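Local atomic coordinates of DMATS type aromatic prenyltransferase (PDB entry 6ZRZ), a protein that probably transfers a dimethylallyl group from dimethylallyl diphosphate to the indole ring of tryptophan, at its C5 position. Residues S186-L191 with A203-R208; E65-F70 with A77-V82; R15-V20 with A310-R315. One frame throughout, in Å; residues are numbered along the deposited sequence.

Contact 1: S186-L191 with A203-R208. With 6C7 (S-(3-methylbut-2-en-1-yl) trihydrogen thiodiphosphate), chain C.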
loop_
_atom_site.group_PDB
_atom_site.type_symbol
_atom_site.label_atom_id
_atom_site.label_comp_id
_atom_site.label_asym_id
_atom_site.label_seq_id
_atom_site.Cartn_x
_atom_site.Cartn_y
_atom_site.Cartn_z
ATOM N N SER A 186 1.706 18.453 1.302
ATOM C CA SER A 186 0.398 18.928 1.819
ATOM C C SER A 186 0.053 18.224 3.146
ATOM O O SER A 186 -0.893 18.624 3.794
ATOM C CB SER A 186 -0.690 18.733 0.781
ATOM O OG SER A 186 -0.197 18.955 -0.540
ATOM N N GLY A 187 0.804 17.208 3.531
ATOM C CA GLY A 187 0.517 16.400 4.724
ATOM C C GLY A 187 1.383 15.147 4.751
ATOM O O GLY A 187 2.145 14.918 3.783
ATOM N N TYR A 188 1.296 14.396 5.842
ATOM C CA TYR A 188 2.178 13.254 6.177
ATOM C C TYR A 188 1.298 12.070 6.508
ATOM O O TYR A 188 1.009 11.836 7.683
ATOM C CB TYR A 188 3.065 13.619 7.363
ATOM C CG TYR A 188 3.925 14.813 7.078
ATOM C CD1 TYR A 188 5.160 14.666 6.463
ATOM C CD2 TYR A 188 3.479 16.081 7.359
ATOM C CE1 TYR A 188 5.938 15.770 6.149
ATOM C CE2 TYR A 188 4.248 17.200 7.061
ATOM C CZ TYR A 188 5.478 17.041 6.457
ATOM O OH TYR A 188 6.223 18.134 6.155
ATOM N N PRO A 189 0.751 11.384 5.489
ATOM C CA PRO A 189 -0.284 10.385 5.719
ATOM C C PRO A 189 0.200 9.144 6.484
ATOM O O PRO A 189 -0.607 8.566 7.201
ATOM C CB PRO A 189 -0.788 9.977 4.318
ATOM C CG PRO A 189 0.192 10.570 3.333
ATOM C CD PRO A 189 1.007 11.628 4.056
ATOM N N PHE A 190 1.461 8.750 6.317
ATOM C CA PHE A 190 2.019 7.506 6.904
ATOM C C PHE A 190 3.461 7.690 7.279
ATOM O O PHE A 190 4.203 8.435 6.580
ATOM C CB PHE A 190 1.981 6.327 5.921
ATOM C CG PHE A 190 0.640 6.091 5.300
ATOM C CD1 PHE A 190 -0.372 5.514 6.034
ATOM C CD2 PHE A 190 0.407 6.410 3.964
ATOM C CE1 PHE A 190 -1.620 5.303 5.466
ATOM C CE2 PHE A 190 -0.833 6.197 3.398
ATOM C CZ PHE A 190 -1.852 5.673 4.160
ATOM N N LEU A 191 3.847 7.005 8.350
ATOM C CA LEU A 191 5.249 6.620 8.619
ATOM C C LEU A 191 5.279 5.091 8.718
ATOM O O LEU A 191 4.393 4.507 9.446
ATOM C CB LEU A 191 5.748 7.277 9.895
ATOM C CG LEU A 191 7.243 7.084 10.118
ATOM C CD1 LEU A 191 7.858 8.318 10.730
ATOM C CD2 LEU A 191 7.516 5.849 10.964
ATOM N N ALA A 203 13.200 3.212 7.523
ATOM C CA ALA A 203 12.132 4.178 7.866
ATOM C C ALA A 203 11.623 4.833 6.586
ATOM O O ALA A 203 12.447 5.327 5.800
ATOM C CB ALA A 203 12.660 5.206 8.823
ATOM N N LYS A 204 10.302 4.862 6.410
ATOM C CA LYS A 204 9.643 5.400 5.208
ATOM C C LYS A 204 8.702 6.512 5.646
ATOM O O LYS A 204 7.853 6.265 6.523
ATOM C CB LYS A 204 8.935 4.272 4.475
ATOM C CG LYS A 204 9.891 3.259 3.856
ATOM C CD LYS A 204 9.238 1.974 3.450
ATOM C CE LYS A 204 8.484 2.046 2.136
ATOM N NZ LYS A 204 9.215 2.815 1.085
ATOM N N VAL A 205 8.929 7.701 5.123
ATOM C CA VAL A 205 8.059 8.887 5.343
ATOM C C VAL A 205 7.260 9.096 4.070
ATOM O O VAL A 205 7.885 9.212 2.993
ATOM C CB VAL A 205 8.891 10.123 5.686
ATOM C CG1 VAL A 205 8.003 11.326 5.980
ATOM C CG2 VAL A 205 9.818 9.837 6.844
ATOM N N TYR A 206 5.929 9.138 4.193
ATOM C CA TYR A 206 5.009 9.410 3.078
ATOM C C TYR A 206 4.528 10.849 3.163
ATOM O O TYR A 206 4.210 11.334 4.314
ATOM C CB TYR A 206 3.830 8.444 3.096
ATOM C CG TYR A 206 4.195 7.015 2.849
ATOM C CD1 TYR A 206 3.943 6.425 1.634
ATOM C CD2 TYR A 206 4.803 6.239 3.830
ATOM C CE1 TYR A 206 4.259 5.094 1.391
ATOM C CE2 TYR A 206 5.136 4.904 3.597
ATOM C CZ TYR A 206 4.873 4.332 2.372
ATOM O OH TYR A 206 5.176 3.015 2.096
ATOM N N LEU A 207 4.516 11.528 2.025
ATOM C CA LEU A 207 3.992 12.907 1.870
ATOM C C LEU A 207 2.777 12.860 0.965
ATOM O O LEU A 207 2.800 12.138 -0.034
ATOM C CB LEU A 207 5.031 13.796 1.189
ATOM C CG LEU A 207 6.131 14.423 2.031
ATOM C CD1 LEU A 207 6.514 13.608 3.222
ATOM C CD2 LEU A 207 7.356 14.668 1.154
ATOM N N ARG A 208 1.787 13.653 1.249
ATOM C CA ARG A 208 0.666 13.857 0.333
ATOM C C ARG A 208 1.005 15.064 -0.539
ATOM O O ARG A 208 1.581 16.008 -0.023
ATOM C CB ARG A 208 -0.608 14.063 1.133
ATOM C CG ARG A 208 -1.851 14.170 0.287
ATOM C CD ARG A 208 -3.040 14.442 1.179
ATOM N NE ARG A 208 -3.245 15.865 1.330
ATOM C CZ ARG A 208 -3.415 16.527 2.485
ATOM N NH1 ARG A 208 -3.637 17.833 2.447
ATOM N NH2 ARG A 208 -3.399 15.896 3.665
HETATM O O4 6C7 C . 8.900 0.244 -0.839
HETATM P P1 6C7 C . 7.669 -0.799 -0.591
HETATM O O6 6C7 C . 7.258 -1.510 -1.819
HETATM O O5 6C7 C . 8.198 -1.827 0.563
HETATM O O2 6C7 C . 6.464 0.009 0.149
HETATM P P3 6C7 C . 5.013 0.241 -0.539
HETATM O O8 6C7 C . 5.366 1.176 -1.802
HETATM O O7 6C7 C . 4.309 -0.986 -0.972
HETATM S S9 6C7 C . 4.073 1.278 0.608
HETATM C C10 6C7 C . 2.553 1.548 -0.321
HETATM C C11 6C7 C . 1.428 1.168 0.680
HETATM C C12 6C7 C . 0.723 2.223 1.563
HETATM C C13 6C7 C . -0.355 1.778 2.528
HETATM C C14 6C7 C . 1.085 3.708 1.534
#

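Contact 2: E65-F70 with A77-V82. With 6C7 (S-(3-methylbut-2-en-1-yl) trihydrogen thiodiphosphate), chain C; TRP (tryptophan), chain D.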
loop_
_atom_site.group_PDB
_atom_site.type_symbol
_atom_site.label_atom_id
_atom_site.label_comp_id
_atom_site.label_asym_id
_atom_site.label_seq_id
_atom_site.Cartn_x
_atom_site.Cartn_y
_atom_site.Cartn_z
ATOM N N GLU A 65 -5.675 -5.064 0.967
ATOM C CA GLU A 65 -5.273 -4.679 -0.404
ATOM C C GLU A 65 -4.068 -5.496 -0.815
ATOM O O GLU A 65 -3.250 -5.849 0.054
ATOM C CB GLU A 65 -4.977 -3.186 -0.460
ATOM C CG GLU A 65 -4.741 -2.686 -1.854
ATOM C CD GLU A 65 -4.347 -1.213 -1.890
ATOM O OE1 GLU A 65 -3.168 -0.904 -1.588
ATOM O OE2 GLU A 65 -5.204 -0.414 -2.232
ATOM N N PHE A 66 -3.948 -5.808 -2.097
ATOM C CA PHE A 66 -2.801 -6.577 -2.615
ATOM C C PHE A 66 -1.924 -5.680 -3.451
ATOM O O PHE A 66 -2.348 -4.609 -3.896
ATOM C CB PHE A 66 -3.273 -7.766 -3.450
ATOM C CG PHE A 66 -4.126 -8.748 -2.684
ATOM C CD1 PHE A 66 -3.555 -9.646 -1.802
ATOM C CD2 PHE A 66 -5.494 -8.774 -2.863
ATOM C CE1 PHE A 66 -4.338 -10.529 -1.088
ATOM C CE2 PHE A 66 -6.285 -9.669 -2.150
ATOM C CZ PHE A 66 -5.703 -10.542 -1.265
ATOM N N SER A 67 -0.730 -6.112 -3.690
ATOM C CA SER A 67 0.163 -5.401 -4.617
ATOM C C SER A 67 1.136 -6.380 -5.256
ATOM O O SER A 67 1.464 -7.434 -4.622
ATOM C CB SER A 67 0.847 -4.231 -3.982
ATOM O OG SER A 67 1.804 -4.610 -3.008
ATOM N N LEU A 68 1.499 -6.076 -6.496
ATOM C CA LEU A 68 2.575 -6.775 -7.227
ATOM C C LEU A 68 3.602 -5.763 -7.597
ATOM O O LEU A 68 3.240 -4.755 -8.264
ATOM C CB LEU A 68 2.050 -7.438 -8.474
ATOM C CG LEU A 68 1.154 -8.637 -8.278
ATOM C CD1 LEU A 68 0.624 -9.085 -9.632
ATOM C CD2 LEU A 68 1.904 -9.762 -7.600
ATOM N N SER A 69 4.817 -6.011 -7.169
ATOM C CA SER A 69 5.977 -5.176 -7.449
ATOM C C SER A 69 6.848 -5.871 -8.504
ATOM O O SER A 69 7.239 -7.071 -8.305
ATOM C CB SER A 69 6.711 -4.922 -6.197
ATOM O OG SER A 69 7.548 -3.807 -6.345
ATOM N N PHE A 70 7.146 -5.168 -9.576
ATOM C CA PHE A 70 7.922 -5.676 -10.730
ATOM C C PHE A 70 9.291 -4.990 -10.771
ATOM O O PHE A 70 9.358 -3.773 -10.876
ATOM C CB PHE A 70 7.160 -5.433 -12.025
ATOM C CG PHE A 70 5.807 -6.092 -12.094
ATOM C CD1 PHE A 70 5.638 -7.314 -12.737
ATOM C CD2 PHE A 70 4.698 -5.486 -11.544
ATOM C CE1 PHE A 70 4.383 -7.907 -12.798
ATOM C CE2 PHE A 70 3.446 -6.068 -11.634
ATOM C CZ PHE A 70 3.287 -7.274 -12.250
ATOM N N ALA A 77 6.992 -9.686 -7.146
ATOM C CA ALA A 77 6.878 -9.812 -5.670
ATOM C C ALA A 77 5.463 -9.432 -5.242
ATOM O O ALA A 77 5.031 -8.300 -5.553
ATOM C CB ALA A 77 7.903 -8.945 -4.992
ATOM N N MET A 78 4.793 -10.332 -4.533
ATOM C CA MET A 78 3.410 -10.142 -4.057
ATOM C C MET A 78 3.432 -9.658 -2.621
ATOM O O MET A 78 4.223 -10.172 -1.822
ATOM C CB MET A 78 2.631 -11.436 -4.145
ATOM C CG MET A 78 1.218 -11.263 -3.841
ATOM S SD MET A 78 0.353 -12.809 -3.971
ATOM C CE MET A 78 -1.112 -12.420 -3.005
ATOM N N ARG A 79 2.600 -8.667 -2.315
ATOM C CA ARG A 79 2.453 -8.160 -0.946
ATOM C C ARG A 79 0.971 -8.075 -0.626
ATOM O O ARG A 79 0.149 -8.001 -1.552
ATOM C CB ARG A 79 3.204 -6.839 -0.800
ATOM C CG ARG A 79 4.658 -6.922 -1.273
ATOM C CD ARG A 79 4.887 -6.614 -2.754
ATOM N NE ARG A 79 4.370 -5.280 -2.939
ATOM C CZ ARG A 79 5.014 -4.167 -2.621
ATOM N NH1 ARG A 79 6.276 -4.211 -2.226
ATOM N NH2 ARG A 79 4.402 -3.006 -2.761
ATOM N N VAL A 80 0.642 -8.197 0.645
ATOM C CA VAL A 80 -0.733 -7.957 1.131
ATOM C C VAL A 80 -0.673 -6.947 2.265
ATOM O O VAL A 80 0.224 -7.059 3.150
ATOM C CB VAL A 80 -1.441 -9.255 1.557
ATOM C CG1 VAL A 80 -0.698 -9.975 2.675
ATOM C CG2 VAL A 80 -2.893 -8.983 1.913
ATOM N N LEU A 81 -1.566 -5.982 2.212
ATOM C CA LEU A 81 -1.740 -4.910 3.216
ATOM C C LEU A 81 -3.002 -5.203 3.993
ATOM O O LEU A 81 -4.029 -5.513 3.365
ATOM C CB LEU A 81 -1.888 -3.575 2.496
ATOM C CG LEU A 81 -2.105 -2.368 3.392
ATOM C CD1 LEU A 81 -0.865 -2.106 4.232
ATOM C CD2 LEU A 81 -2.455 -1.150 2.568
ATOM N N VAL A 82 -2.933 -5.190 5.315
ATOM C CA VAL A 82 -4.089 -5.561 6.158
ATOM C C VAL A 82 -4.163 -4.601 7.354
ATOM O O VAL A 82 -3.131 -4.074 7.811
ATOM C CB VAL A 82 -3.980 -7.023 6.607
ATOM C CG1 VAL A 82 -2.782 -7.251 7.459
ATOM C CG2 VAL A 82 -5.222 -7.469 7.317
HETATM O O4 6C7 C . 8.900 0.244 -0.839
HETATM P P1 6C7 C . 7.669 -0.799 -0.591
HETATM O O6 6C7 C . 7.258 -1.510 -1.819
HETATM O O5 6C7 C . 8.198 -1.827 0.563
HETATM O O2 6C7 C . 6.464 0.009 0.149
HETATM P P3 6C7 C . 5.013 0.241 -0.539
HETATM O O8 6C7 C . 5.366 1.176 -1.802
HETATM O O7 6C7 C . 4.309 -0.986 -0.972
HETATM S S9 6C7 C . 4.073 1.278 0.608
HETATM C C10 6C7 C . 2.553 1.548 -0.321
HETATM C C11 6C7 C . 1.428 1.168 0.680
HETATM C C12 6C7 C . 0.723 2.223 1.563
HETATM C C13 6C7 C . -0.355 1.778 2.528
HETATM C C14 6C7 C . 1.085 3.708 1.534
HETATM N N TRP D . -6.663 3.606 0.264
HETATM C CA TRP D . -5.868 4.624 0.995
HETATM C C TRP D . -5.531 5.808 0.077
HETATM O O TRP D . -5.797 5.819 -1.147
HETATM C CB TRP D . -4.602 4.011 1.604
HETATM C CG TRP D . -3.715 3.277 0.642
HETATM C CD1 TRP D . -3.782 1.952 0.295
HETATM C CD2 TRP D . -2.609 3.826 -0.099
HETATM N NE1 TRP D . -2.800 1.651 -0.613
HETATM C CE2 TRP D . -2.055 2.774 -0.863
HETATM C CE3 TRP D . -2.020 5.093 -0.172
HETATM C CZ2 TRP D . -0.956 2.960 -1.703
HETATM C CZ3 TRP D . -0.934 5.276 -0.994
HETATM C CH2 TRP D . -0.418 4.228 -1.763
HETATM O OXT TRP D . -4.967 6.808 0.580
#

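Contact 3: R15-V20 with A310-R315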
loop_
_atom_site.group_PDB
_atom_site.type_symbol
_atom_site.label_atom_id
_atom_site.label_comp_id
_atom_site.label_asym_id
_atom_site.label_seq_id
_atom_site.Cartn_x
_atom_site.Cartn_y
_atom_site.Cartn_z
ATOM N N ARG A 15 -4.657 -16.795 -2.476
ATOM C CA ARG A 15 -4.305 -18.092 -3.132
ATOM C C ARG A 15 -4.193 -17.920 -4.660
ATOM O O ARG A 15 -3.134 -18.333 -5.235
ATOM C CB ARG A 15 -5.339 -19.154 -2.755
ATOM C CG ARG A 15 -5.268 -19.582 -1.298
ATOM C CD ARG A 15 -6.463 -20.436 -0.937
ATOM N NE ARG A 15 -6.557 -20.617 0.501
ATOM C CZ ARG A 15 -5.871 -21.527 1.192
ATOM N NH1 ARG A 15 -6.023 -21.633 2.506
ATOM N NH2 ARG A 15 -5.039 -22.337 0.567
ATOM N N ARG A 16 -5.215 -17.355 -5.313
ATOM C CA ARG A 16 -5.249 -17.245 -6.801
ATOM C C ARG A 16 -4.184 -16.253 -7.267
ATOM O O ARG A 16 -3.480 -16.559 -8.242
ATOM C CB ARG A 16 -6.638 -16.859 -7.309
ATOM C CG ARG A 16 -7.694 -17.930 -7.081
ATOM C CD ARG A 16 -9.005 -17.553 -7.738
ATOM N NE ARG A 16 -9.483 -16.241 -7.322
ATOM C CZ ARG A 16 -10.360 -16.007 -6.342
ATOM N NH1 ARG A 16 -10.882 -17.011 -5.644
ATOM N NH2 ARG A 16 -10.720 -14.762 -6.059
ATOM N N LEU A 17 -4.067 -15.091 -6.622
ATOM C CA LEU A 17 -2.996 -14.124 -6.974
ATOM C C LEU A 17 -1.602 -14.730 -6.637
ATOM O O LEU A 17 -0.642 -14.489 -7.391
ATOM C CB LEU A 17 -3.242 -12.815 -6.228
ATOM C CG LEU A 17 -2.400 -11.643 -6.686
ATOM C CD1 LEU A 17 -2.470 -11.493 -8.185
ATOM C CD2 LEU A 17 -2.855 -10.368 -5.982
ATOM N N GLY A 18 -1.486 -15.474 -5.540
ATOM C CA GLY A 18 -0.224 -16.148 -5.146
ATOM C C GLY A 18 0.278 -17.108 -6.232
ATOM O O GLY A 18 1.517 -17.118 -6.538
ATOM N N SER A 19 -0.632 -17.838 -6.850
ATOM C CA SER A 19 -0.317 -18.791 -7.935
ATOM C C SER A 19 0.090 -18.018 -9.195
ATOM O O SER A 19 1.147 -18.356 -9.790
ATOM C CB SER A 19 -1.467 -19.687 -8.159
ATOM O OG SER A 19 -1.866 -20.242 -6.923
ATOM N N VAL A 20 -0.658 -16.960 -9.535
ATOM C CA VAL A 20 -0.325 -16.024 -10.638
ATOM C C VAL A 20 1.102 -15.514 -10.433
ATOM O O VAL A 20 1.820 -15.376 -11.447
ATOM C CB VAL A 20 -1.351 -14.875 -10.755
ATOM C CG1 VAL A 20 -0.859 -13.745 -11.651
ATOM C CG2 VAL A 20 -2.691 -15.382 -11.239
ATOM N N ALA A 310 -7.775 -10.943 -13.307
ATOM C CA ALA A 310 -8.721 -12.059 -13.499
ATOM C C ALA A 310 -8.763 -12.913 -12.236
ATOM O O ALA A 310 -9.836 -13.493 -11.959
ATOM C CB ALA A 310 -8.355 -12.885 -14.725
ATOM N N ALA A 311 -7.646 -13.004 -11.500
ATOM C CA ALA A 311 -7.541 -13.777 -10.248
ATOM C C ALA A 311 -8.389 -13.116 -9.152
ATOM O O ALA A 311 -9.032 -13.844 -8.359
ATOM C CB ALA A 311 -6.101 -13.895 -9.843
ATOM N N LEU A 312 -8.418 -11.788 -9.103
ATOM C CA LEU A 312 -9.114 -11.044 -8.017
ATOM C C LEU A 312 -10.610 -11.000 -8.249
ATOM O O LEU A 312 -11.347 -11.020 -7.238
ATOM C CB LEU A 312 -8.539 -9.633 -7.916
ATOM C CG LEU A 312 -7.112 -9.594 -7.398
ATOM C CD1 LEU A 312 -6.557 -8.188 -7.440
ATOM C CD2 LEU A 312 -7.028 -10.167 -5.988
ATOM N N THR A 313 -11.054 -10.910 -9.500
ATOM C CA THR A 313 -12.483 -10.756 -9.813
ATOM C C THR A 313 -12.862 -11.397 -11.135
ATOM O O THR A 313 -12.056 -11.369 -12.068
ATOM C CB THR A 313 -12.889 -9.284 -9.874
ATOM O OG1 THR A 313 -14.289 -9.265 -10.150
ATOM C CG2 THR A 313 -12.151 -8.484 -10.928
ATOM N N GLU A 314 -14.119 -11.785 -11.217
ATOM C CA GLU A 314 -14.756 -12.347 -12.427
ATOM C C GLU A 314 -15.034 -11.233 -13.437
ATOM O O GLU A 314 -15.030 -11.535 -14.596
ATOM C CB GLU A 314 -16.038 -13.088 -12.040
ATOM C CG GLU A 314 -16.736 -13.728 -13.214
ATOM C CD GLU A 314 -17.763 -14.786 -12.861
ATOM O OE1 GLU A 314 -17.578 -15.472 -11.837
ATOM O OE2 GLU A 314 -18.731 -14.935 -13.629
ATOM N N ARG A 315 -15.267 -9.980 -13.010
ATOM C CA ARG A 315 -15.787 -8.948 -13.939
ATOM C C ARG A 315 -14.698 -8.597 -14.954
ATOM O O ARG A 315 -13.498 -8.746 -14.633
ATOM C CB ARG A 315 -16.287 -7.692 -13.212
ATOM C CG ARG A 315 -15.202 -6.835 -12.571
ATOM C CD ARG A 315 -15.703 -5.409 -12.432
ATOM N NE ARG A 315 -14.805 -4.553 -11.655
ATOM C CZ ARG A 315 -13.865 -3.736 -12.165
ATOM N NH1 ARG A 315 -13.657 -3.674 -13.469
ATOM N NH2 ARG A 315 -13.137 -2.990 -11.350
#

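Contact 1: S186-L191 with A203-R208
Residues 186-191 run antiparallel to strand 203-208, their end-to-end directions 156° apart, and Leu191 and Val205 form a non-hydrogen-bonded antiparallel pair. Before that pair, Phe190 O accepts from Tyr206 N at 3.0 Å, and Ser186 N gives a 2.8 Å bond to Arg208 O. Pro189, which has no N-H to offer, instead brings CD to 3.2 Å from Tyr206 O; that carbonyl is buried without a hydrogen-bond partner.

The central side-chain contact is a T-shaped stack. The edge of the Phe190 ring is directed at a face of the Tyr206 ring, with planes at 85° and centroids 5.6 Å apart. A Phe190 chi1 of -52°, CG anti to the carbonyl carbon, sets the ring with its edge toward Tyr206 and a face toward the prenyl group of the thiodiphosphate ligand, whose C13 lies over that face; ligand C14 is 3.5 Å from Tyr206 CE1. Phe190 CB comes 3.5 Å from Tyr206 CD2. The two rings therefore wall the prenyl tail from different directions, consistent with a pocket for an allylic substrate. At the far end, the Arg208 guanidinium lays one face over Ser186 O and Gly187 CA, and its NE forms a salt bridge with Asp210. Well away from that guanidinium, the Tyr188 and Leu207 side chains run side by side, with CD1 of Tyr188 3.7 Å from CD1 of Leu207.

Strand 202-209 is flanked in the barrel by strands 191-195 and 254-260. Tyr188, Leu191 and Val205 pack outward on helix 162-175, whereas Phe190 meets Trp135 and Tyr206 touches Tyr151 of strand 147-152.

Contact 2: E65-F70 with A77-V82
A beta hairpin of the ABBA barrel, strands 64-70 and 77-82, holds Glu65 and Leu81, Ser67 and Arg79, and Ser69 and Ala77 in antiparallel hydrogen-bonded pairs. The short strand axes approach to 4.7 Å. On the face bearing Glu65, Ser67 and Arg79, bends at chi2 (89°) and chi3 (58°) fold the arginine back so that NE donates to Ser67 OG at 2.7 Å, at the edge, slightly tilted from the guanidinium plane. Ser69 CB lies over one guanidinium face, toward its rim. Arg79 NH1 reaches O6 of the thiodiphosphate at 2.9 Å, nearly straight (163°), while NH2 makes a weak, bent bond to O7. Glu65, extended beyond CG, accepts a hydrogen bond from indole NE1 of the bound tryptophan on OE1 at 2.8 Å, and Leu81 CD2 lies 3.6 Å from ligand C13. On the other face, Phe66 CE1 meets Val80 CG2 at 3.7 Å and its CD1 meets Met78 CE. A leucine in place of Arg79 would probably leave O6 without this charged donor and Ser67 OG without its NE partner. The hairpin thus offers positive charge to the diphosphate and a carboxylate to the indole N-H, which would probably enrich the ring's electron density.

Contact 3: R15-V20 with A310-R315
The guanidinium of Arg16 meets the end of helix 303-312 through its edge: Ala311 O lies in its plane and receives two nitrogens side-on, NE at 2.7 Å and NH2 at 3.0 Å. Leu312 O also lies near that plane, at the same edge, but its hydrogen-bond donor is Gln13 NE2. Neither guanidinium face is used by residues 310-315. The NE bond is the straighter of the two, 158° against 134° for NH2; one oxygen cannot lie straight ahead of both N-H groups, and here it favours NE. A bend at chi3 (-54°) turns the guanidinium toward this carbonyl, near the helix C-terminus, where the partial negative charge of the helix end would probably favour a cation. Next to the polar grip, Ala311 CB packs against Arg16 CB at 3.9 Å and Val20 CG2 at 4.0 Å, the small alanine letting the helices come close. Leu17 CD2 and Leu312 CD2 meet at 4.2 Å.

The contact joins helix 6-20 to helix 303-312 on the outside of the barrel. Val20 continues the packing onto Val304 and Arg307, Leu17 adds Ala308, and both Leu17 and Leu312 rest on Phe66 of strand 64-70.

Contacts 1 and 2 belong to the same closed barrel and both touch the thiodiphosphate ligand, although their centres are 19 Å apart and their nearest atoms about 7 Å. Contact 2 mainly serves the diphosphate and the indole, with Leu81 at the prenyl end; contact 1 mainly supplies aromatic walls to the prenyl chain. They thus contribute different parts of one pocket, completed by residues such as Arg338 and Tyr274. Contact 3 lies behind contact 2, centres 13 Å apart, in a shared packing layer: Phe66 CB is 3.7 Å from Leu17 CD2, and Met78 SD is 3.6 Å from Gly18 CA. Contacts 1 and 3, centres 30 Å apart, occupy opposite sides of the chain's centre.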